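Local structure of mannosephosphate isomerase, putative (Archaeoglobus fulgidus, 1ZX5) at residues F160-R171 against E215-E226. The protein probably interconverts mannose 6-phosphate and fructose 6-phosphate as a zinc-dependent isomerase of the type 1 phosphomannose isomerase family. Residues are numbered along the deposited sequence; the frame is centred on the assembly and turned at random.
Sequences FETTPYDTFVIR and EFEVKGKKGMAE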
ATOM      1  N   PHE A 160       3.571   5.454 -17.584  1.00 29.60           N
ATOM      2  CA  PHE A 160       4.865   4.947 -17.185  1.00 29.58           C
ATOM      3  C   PHE A 160       4.939   3.477 -17.488  1.00 29.62           C
ATOM      4  O   PHE A 160       4.153   2.689 -16.964  1.00 30.01           O
ATOM      5  CB  PHE A 160       5.084   5.177 -15.698  1.00 29.56           C
ATOM      6  CG  PHE A 160       5.029   6.619 -15.304  1.00 30.57           C
ATOM      7  CD1 PHE A 160       6.176   7.418 -15.388  1.00 30.58           C
ATOM      8  CD2 PHE A 160       3.837   7.188 -14.860  1.00 28.86           C
ATOM      9  CE1 PHE A 160       6.128   8.759 -15.018  1.00 30.73           C
ATOM     10  CE2 PHE A 160       3.783   8.519 -14.492  1.00 29.70           C
ATOM     11  CZ  PHE A 160       4.933   9.310 -14.571  1.00 29.92           C
ATOM     12  N   GLU A 161       5.872   3.111 -18.355  1.00 29.68           N
ATOM     13  CA  GLU A 161       6.184   1.709 -18.582  1.00 29.87           C
ATOM     14  C   GLU A 161       7.178   1.321 -17.515  1.00 28.56           C
ATOM     15  O   GLU A 161       8.297   1.800 -17.508  1.00 28.65           O
ATOM     16  CB  GLU A 161       6.732   1.496 -20.000  1.00 30.56           C
ATOM     17  CG  GLU A 161       5.591   1.227 -20.975  1.00 35.41           C
ATOM     18  CD  GLU A 161       5.798   1.811 -22.347  1.00 42.11           C
ATOM     19  OE1 GLU A 161       6.851   1.532 -22.982  1.00 44.52           O
ATOM     20  OE2 GLU A 161       4.880   2.534 -22.807  1.00 45.72           O
ATOM     21  N   THR A 162       6.745   0.472 -16.592  1.00 27.19           N
ATOM     22  CA  THR A 162       7.527   0.184 -15.400  1.00 25.65           C
ATOM     23  C   THR A 162       8.538  -0.941 -15.601  1.00 25.49           C
ATOM     24  O   THR A 162       8.456  -1.709 -16.564  1.00 25.34           O
ATOM     25  CB  THR A 162       6.608  -0.145 -14.205  1.00 25.33           C
ATOM     26  OG1 THR A 162       5.931  -1.388 -14.437  1.00 24.59           O
ATOM     27  CG2 THR A 162       5.573   0.965 -13.993  1.00 23.84           C
ATOM     28  N   THR A 163       9.512  -0.992 -14.694  1.00 25.01           N
ATOM     29  CA  THR A 163      10.347  -2.171 -14.470  1.00 24.29           C
ATOM     30  C   THR A 163      10.184  -2.494 -12.990  1.00 24.16           C
ATOM     31  O   THR A 163       9.783  -1.612 -12.221  1.00 23.84           O
ATOM     32  CB  THR A 163      11.846  -1.920 -14.805  1.00 24.36           C
ATOM     33  OG1 THR A 163      12.324  -0.794 -14.056  1.00 23.75           O
ATOM     34  CG2 THR A 163      12.047  -1.667 -16.310  1.00 22.80           C
ATOM     35  N   PRO A 164      10.468  -3.752 -12.583  1.00 23.83           N
ATOM     36  CA  PRO A 164      10.314  -4.104 -11.176  1.00 23.29           C
ATOM     37  C   PRO A 164      10.983  -3.098 -10.237  1.00 23.78           C
ATOM     38  O   PRO A 164      12.112  -2.637 -10.502  1.00 23.93           O
ATOM     39  CB  PRO A 164      11.023  -5.460 -11.083  1.00 23.19           C
ATOM     40  CG  PRO A 164      10.840  -6.056 -12.432  1.00 23.50           C
ATOM     41  CD  PRO A 164      10.917  -4.905 -13.394  1.00 23.38           C
ATOM     42  N   TYR A 165      10.287  -2.786  -9.145  1.00 23.50           N
ATOM     43  CA  TYR A 165      10.788  -1.963  -8.047  1.00 24.25           C
ATOM     44  C   TYR A 165      10.823  -0.455  -8.324  1.00 24.65           C
ATOM     45  O   TYR A 165      11.314   0.309  -7.491  1.00 25.15           O
ATOM     46  CB  TYR A 165      12.117  -2.512  -7.462  1.00 24.63           C
ATOM     47  CG  TYR A 165      11.972  -3.962  -7.061  1.00 24.90           C
ATOM     48  CD1 TYR A 165      11.130  -4.326  -6.001  1.00 24.93           C
ATOM     49  CD2 TYR A 165      12.627  -4.980  -7.774  1.00 25.10           C
ATOM     50  CE1 TYR A 165      10.951  -5.678  -5.643  1.00 25.34           C
ATOM     51  CE2 TYR A 165      12.451  -6.326  -7.436  1.00 24.48           C
ATOM     52  CZ  TYR A 165      11.611  -6.664  -6.367  1.00 25.97           C
ATOM     53  OH  TYR A 165      11.436  -7.981  -6.013  1.00 27.03           O
ATOM     54  N   ASP A 166      10.296  -0.030  -9.476  1.00 24.05           N
ATOM     55  CA  ASP A 166       9.946   1.374  -9.657  1.00 24.50           C
ATOM     56  C   ASP A 166       8.970   1.740  -8.561  1.00 24.96           C
ATOM     57  O   ASP A 166       8.184   0.881  -8.112  1.00 25.26           O
ATOM     58  CB  ASP A 166       9.265   1.619 -11.008  1.00 24.30           C
ATOM     59  CG  ASP A 166      10.235   1.620 -12.156  1.00 24.18           C
ATOM     60  OD1 ASP A 166      11.469   1.630 -11.919  1.00 25.12           O
ATOM     61  OD2 ASP A 166       9.766   1.599 -13.307  1.00 24.47           O
ATOM     62  N   THR A 167       9.023   3.002  -8.131  1.00 24.83           N
ATOM     63  CA  THR A 167       8.110   3.512  -7.128  1.00 24.64           C
ATOM     64  C   THR A 167       7.379   4.757  -7.610  1.00 25.51           C
ATOM     65  O   THR A 167       7.845   5.477  -8.504  1.00 25.64           O
ATOM     66  CB  THR A 167       8.813   3.843  -5.770  1.00 24.96           C
ATOM     67  OG1 THR A 167       9.751   4.904  -5.951  1.00 24.39           O
ATOM     68  CG2 THR A 167       9.523   2.633  -5.173  1.00 23.21           C
ATOM     69  N   PHE A 168       6.219   4.991  -7.001  1.00 26.08           N
ATOM     70  CA  PHE A 168       5.408   6.167  -7.242  1.00 26.92           C
ATOM     71  C   PHE A 168       4.916   6.682  -5.907  1.00 27.25           C
ATOM     72  O   PHE A 168       4.770   5.912  -4.952  1.00 27.42           O
ATOM     73  CB  PHE A 168       4.212   5.826  -8.157  1.00 26.89           C
ATOM     74  CG  PHE A 168       4.629   5.369  -9.516  1.00 27.06           C
ATOM     75  CD1 PHE A 168       4.855   6.292 -10.531  1.00 26.89           C
ATOM     76  CD2 PHE A 168       4.848   4.022  -9.772  1.00 26.91           C
ATOM     77  CE1 PHE A 168       5.280   5.883 -11.793  1.00 27.29           C
ATOM     78  CE2 PHE A 168       5.273   3.602 -11.031  1.00 28.17           C
ATOM     79  CZ  PHE A 168       5.490   4.537 -12.043  1.00 27.23           C
ATOM     80  N   VAL A 169       4.680   7.986  -5.841  1.00 27.34           N
ATOM     81  CA  VAL A 169       3.994   8.579  -4.705  1.00 27.46           C
ATOM     82  C   VAL A 169       2.783   9.302  -5.266  1.00 27.63           C
ATOM     83  O   VAL A 169       2.917  10.229  -6.064  1.00 27.14           O
ATOM     84  CB  VAL A 169       4.894   9.553  -3.878  1.00 27.97           C
ATOM     85  CG1 VAL A 169       4.065  10.241  -2.767  1.00 27.25           C
ATOM     86  CG2 VAL A 169       6.103   8.808  -3.271  1.00 26.93           C
ATOM     87  N   ILE A 170       1.599   8.830  -4.872  1.00 27.73           N
ATOM     88  CA  ILE A 170       0.338   9.367  -5.368  1.00 27.57           C
ATOM     89  C   ILE A 170      -0.272  10.238  -4.285  1.00 27.62           C
ATOM     90  O   ILE A 170      -0.780   9.742  -3.269  1.00 26.80           O
ATOM     91  CB  ILE A 170      -0.656   8.235  -5.805  1.00 27.77           C
ATOM     92  CG1 ILE A 170       0.034   7.215  -6.732  1.00 27.49           C
ATOM     93  CG2 ILE A 170      -1.909   8.837  -6.447  1.00 27.42           C
ATOM     94  CD1 ILE A 170       0.516   7.778  -8.064  1.00 28.47           C
ATOM     95  N   ARG A 171      -0.197  11.544  -4.514  1.00 27.97           N
ATOM     96  CA  ARG A 171      -0.698  12.546  -3.577  1.00 28.94           C
ATOM     97  C   ARG A 171      -2.181  12.872  -3.824  1.00 28.35           C
ATOM     98  O   ARG A 171      -2.699  12.655  -4.927  1.00 28.03           O
ATOM     99  CB  ARG A 171       0.180  13.803  -3.647  1.00 28.75           C
ATOM    100  CG  ARG A 171       1.595  13.521  -3.149  1.00 30.50           C
ATOM    101  CD  ARG A 171       2.525  14.740  -3.129  1.00 32.30           C
ATOM    102  NE  ARG A 171       3.858  14.320  -2.672  1.00 38.93           N
ATOM    103  CZ  ARG A 171       4.835  13.901  -3.479  1.00 41.48           C
ATOM    104  NH1 ARG A 171       4.649  13.863  -4.799  1.00 42.05           N
ATOM    105  NH2 ARG A 171       6.003  13.512  -2.967  1.00 42.34           N
ATOM    106  N   GLU A 215       6.468  14.410 -14.516  1.00 37.15           N
ATOM    107  CA  GLU A 215       6.803  13.037 -14.126  1.00 38.73           C
ATOM    108  C   GLU A 215       7.564  12.943 -12.805  1.00 38.24           C
ATOM    109  O   GLU A 215       7.273  12.063 -11.996  1.00 37.77           O
ATOM    110  CB  GLU A 215       7.547  12.309 -15.244  1.00 38.52           C
ATOM    111  CG  GLU A 215       6.670  12.111 -16.482  1.00 41.05           C
ATOM    112  CD  GLU A 215       7.333  11.289 -17.585  1.00 41.80           C
ATOM    113  OE1 GLU A 215       8.458  10.765 -17.372  1.00 45.21           O
ATOM    114  OE2 GLU A 215       6.714  11.175 -18.673  1.00 45.52           O
ATOM    115  N   PHE A 216       8.510  13.861 -12.579  1.00 38.35           N
ATOM    116  CA  PHE A 216       9.309  13.858 -11.341  1.00 38.53           C
ATOM    117  C   PHE A 216       8.455  14.069 -10.082  1.00 38.15           C
ATOM    118  O   PHE A 216       8.879  13.727  -8.976  1.00 38.28           O
ATOM    119  CB  PHE A 216      10.489  14.862 -11.405  1.00 39.00           C
ATOM    120  CG  PHE A 216      10.077  16.313 -11.248  1.00 40.20           C
ATOM    121  CD1 PHE A 216       9.795  16.846  -9.984  1.00 41.15           C
ATOM    122  CD2 PHE A 216       9.975  17.146 -12.362  1.00 41.23           C
ATOM    123  CE1 PHE A 216       9.402  18.191  -9.838  1.00 42.17           C
ATOM    124  CE2 PHE A 216       9.590  18.497 -12.226  1.00 41.91           C
ATOM    125  CZ  PHE A 216       9.301  19.016 -10.963  1.00 41.26           C
ATOM    126  N   GLU A 217       7.253  14.618 -10.256  1.00 37.48           N
ATOM    127  CA  GLU A 217       6.349  14.849  -9.133  1.00 37.50           C
ATOM    128  C   GLU A 217       5.642  13.576  -8.660  1.00 36.32           C
ATOM    129  O   GLU A 217       5.130  13.544  -7.545  1.00 36.56           O
ATOM    130  CB  GLU A 217       5.299  15.915  -9.475  1.00 37.64           C
ATOM    131  CG  GLU A 217       5.849  17.270  -9.918  1.00 38.82           C
ATOM    132  CD  GLU A 217       4.735  18.221 -10.359  1.00 40.03           C
ATOM    133  OE1 GLU A 217       3.810  18.476  -9.555  1.00 44.87           O
ATOM    134  OE2 GLU A 217       4.766  18.711 -11.508  1.00 43.44           O
ATOM    135  N   VAL A 218       5.587  12.541  -9.497  1.00 35.13           N
ATOM    136  CA  VAL A 218       4.923  11.288  -9.109  1.00 34.54           C
ATOM    137  C   VAL A 218       5.873  10.086  -8.964  1.00 34.64           C
ATOM    138  O   VAL A 218       5.567   9.146  -8.246  1.00 34.63           O
ATOM    139  CB  VAL A 218       3.707  10.937 -10.030  1.00 34.21           C
ATOM    140  CG1 VAL A 218       2.665  12.055  -9.989  1.00 34.11           C
ATOM    141  CG2 VAL A 218       4.146  10.689 -11.460  1.00 33.77           C
ATOM    142  N   LYS A 219       7.010  10.129  -9.653  1.00 34.62           N
ATOM    143  CA  LYS A 219       8.005   9.058  -9.611  1.00 35.22           C
ATOM    144  C   LYS A 219       8.849   9.091  -8.337  1.00 34.72           C
ATOM    145  O   LYS A 219       9.359  10.145  -7.954  1.00 35.10           O
ATOM    146  CB  LYS A 219       8.943   9.173 -10.809  1.00 35.52           C
ATOM    147  CG  LYS A 219       8.577   8.347 -12.023  1.00 37.97           C
ATOM    148  CD  LYS A 219       9.547   8.695 -13.154  1.00 43.72           C
ATOM    149  CE  LYS A 219       9.874   7.489 -14.030  1.00 46.92           C
ATOM    150  NZ  LYS A 219      10.382   7.900 -15.401  1.00 48.63           N
ATOM    151  N   GLY A 220       8.997   7.942  -7.678  1.00 33.82           N
ATOM    152  CA  GLY A 220       9.958   7.823  -6.582  1.00 32.80           C
ATOM    153  C   GLY A 220      11.299   7.315  -7.088  1.00 32.13           C
ATOM    154  O   GLY A 220      11.497   7.171  -8.297  1.00 31.53           O
ATOM    155  N   LYS A 221      12.218   7.036  -6.164  1.00 31.68           N
ATOM    156  CA  LYS A 221      13.500   6.381  -6.505  1.00 31.54           C
ATOM    157  C   LYS A 221      13.327   4.871  -6.626  1.00 30.49           C
ATOM    158  O   LYS A 221      12.413   4.299  -6.033  1.00 29.96           O
ATOM    159  CB  LYS A 221      14.574   6.680  -5.451  1.00 31.79           C
ATOM    160  CG  LYS A 221      15.020   8.139  -5.443  1.00 35.27           C
ATOM    161  CD  LYS A 221      16.158   8.385  -4.467  1.00 40.08           C
ATOM    162  CE  LYS A 221      16.362   9.898  -4.249  1.00 42.93           C
ATOM    163  NZ  LYS A 221      17.705  10.178  -3.634  1.00 44.22           N
ATOM    164  N   LYS A 222      14.204   4.229  -7.390  1.00 29.62           N
ATOM    165  CA  LYS A 222      14.223   2.776  -7.476  1.00 29.33           C
ATOM    166  C   LYS A 222      14.247   2.140  -6.074  1.00 29.31           C
ATOM    167  O   LYS A 222      15.135   2.422  -5.266  1.00 28.56           O
ATOM    168  CB  LYS A 222      15.422   2.306  -8.327  1.00 29.09           C
ATOM    169  CG  LYS A 222      15.551   0.781  -8.490  1.00 28.20           C
ATOM    170  CD  LYS A 222      14.373   0.127  -9.214  1.00 27.10           C
ATOM    171  CE  LYS A 222      14.469   0.294 -10.719  1.00 26.49           C
ATOM    172  NZ  LYS A 222      13.359  -0.378 -11.454  1.00 25.53           N
ATOM    173  N   GLY A 223      13.241   1.321  -5.784  1.00 29.87           N
ATOM    174  CA  GLY A 223      13.175   0.561  -4.538  1.00 30.72           C
ATOM    175  C   GLY A 223      12.949   1.351  -3.256  1.00 32.08           C
ATOM    176  O   GLY A 223      13.162   0.827  -2.171  1.00 31.50           O
HETATM  177  N   MSE A 224      12.485   2.593  -3.363  1.00 33.16           N
HETATM  178  CA  MSE A 224      12.486   3.491  -2.219  1.00 37.21           C
HETATM  179  C   MSE A 224      11.545   4.664  -2.442  1.00 34.40           C
HETATM  180  O   MSE A 224      11.723   5.440  -3.383  1.00 34.07           O
HETATM  181  CB  MSE A 224      13.903   4.018  -2.054  1.00 36.44           C
HETATM  182  CG  MSE A 224      14.342   4.386  -0.682  1.00 41.44           C
HETATM  183 SE   MSE A 224      16.223   5.006  -0.919  0.80 50.66          SE
HETATM  184  CE  MSE A 224      15.929   6.935  -0.589  1.00 50.48           C
ATOM    185  N   ALA A 225      10.546   4.797  -1.575  1.00 33.30           N
ATOM    186  CA  ALA A 225       9.621   5.923  -1.632  1.00 32.83           C
ATOM    187  C   ALA A 225       9.080   6.249  -0.249  1.00 32.81           C
ATOM    188  O   ALA A 225       8.993   5.369   0.610  1.00 32.38           O
ATOM    189  CB  ALA A 225       8.459   5.627  -2.597  1.00 32.68           C
ATOM    190  N   GLU A 226       8.717   7.514  -0.040  1.00 32.91           N
ATOM    191  CA  GLU A 226       8.078   7.930   1.202  1.00 34.08           C
ATOM    192  C   GLU A 226       7.116   9.113   1.062  1.00 33.58           C
ATOM    193  O   GLU A 226       7.149   9.867   0.087  1.00 33.09           O
ATOM    194  CB  GLU A 226       9.103   8.158   2.337  1.00 33.88           C
ATOM    195  CG  GLU A 226      10.272   9.050   2.015  1.00 36.49           C
ATOM    196  CD  GLU A 226      11.302   9.144   3.155  1.00 36.62           C
ATOM    197  OE1 GLU A 226      11.799   8.109   3.677  1.00 39.85           O
ATOM    198  OE2 GLU A 226      11.610  10.281   3.536  1.00 40.32           O
TER
HETATM  199  O   HOH W   1       8.780   4.985 -16.283  1.00 44.74           O
HETATM  200  O   HOH W   2      11.076   4.658  -9.540  1.00 23.38           O
HETATM  201  O   HOH W   3       7.023  12.427  -0.612  1.00 52.31           O
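Phe-168 and Lys-219 form a single antiparallel backbone bridge as its non-hydrogen-bonded pair, flanked by bonds from Val-169 N to Val-218 O and from Gly-220 N to Thr-167 O, each at 2.8 Å. Segment 215-226 runs along strand 167-170, the outermost strand of its sheet next to strand 119-123, before entering strand 224-226 at the edge of another sheet, beside strand 230-237; this is consistent with the two-cupin architecture of type 1 phosphomannose isomerases. Strands 167-170 and 224-226 themselves point almost the same way, 10° apart, with axes 6.8 Å from each other. A third main-chain bond, from Gly-223 N to Tyr-165 O, ties together the type II turns 163-166 and 221-224.

Thr-167 faces the segment 215-226. With its hydroxyl between the backbone N and the carbonyl carbon (chi1 64°), OG1 donates to Lys-221 O over 2.7 Å; Met-224 N reaches the same oxygen from the opposite face of its plane, closing the turn. Beside this, Thr-167 CB packs 3.7 Å from Ala-225 CB, and Val-169 CG2 continues the apolar strip.

Lys-222 folds back through bends at chi2 and chi3, laying CD against Tyr-165 O and giving NZ three acceptors: Thr-163 OG1, Pro-164 O and Asp-166 OD1. The carboxylate of Asp-166 is met out of its plane on both oxygens, by this ammonium at OD1 and by Thr-163 N at OD2. With an alanine in place of Asp-166, the Lys-222 ammonium would probably lose its charged mate and Thr-163 N its acceptor, letting the 163-166 turn shift.

At the far end, the Phe-160 ring carries Phe-168 CE1 over one face, Lys-219 and Glu-215 reach it with their aliphatic carbons, and Val-218 CG2 lies 3.5 Å from Phe-160 CZ.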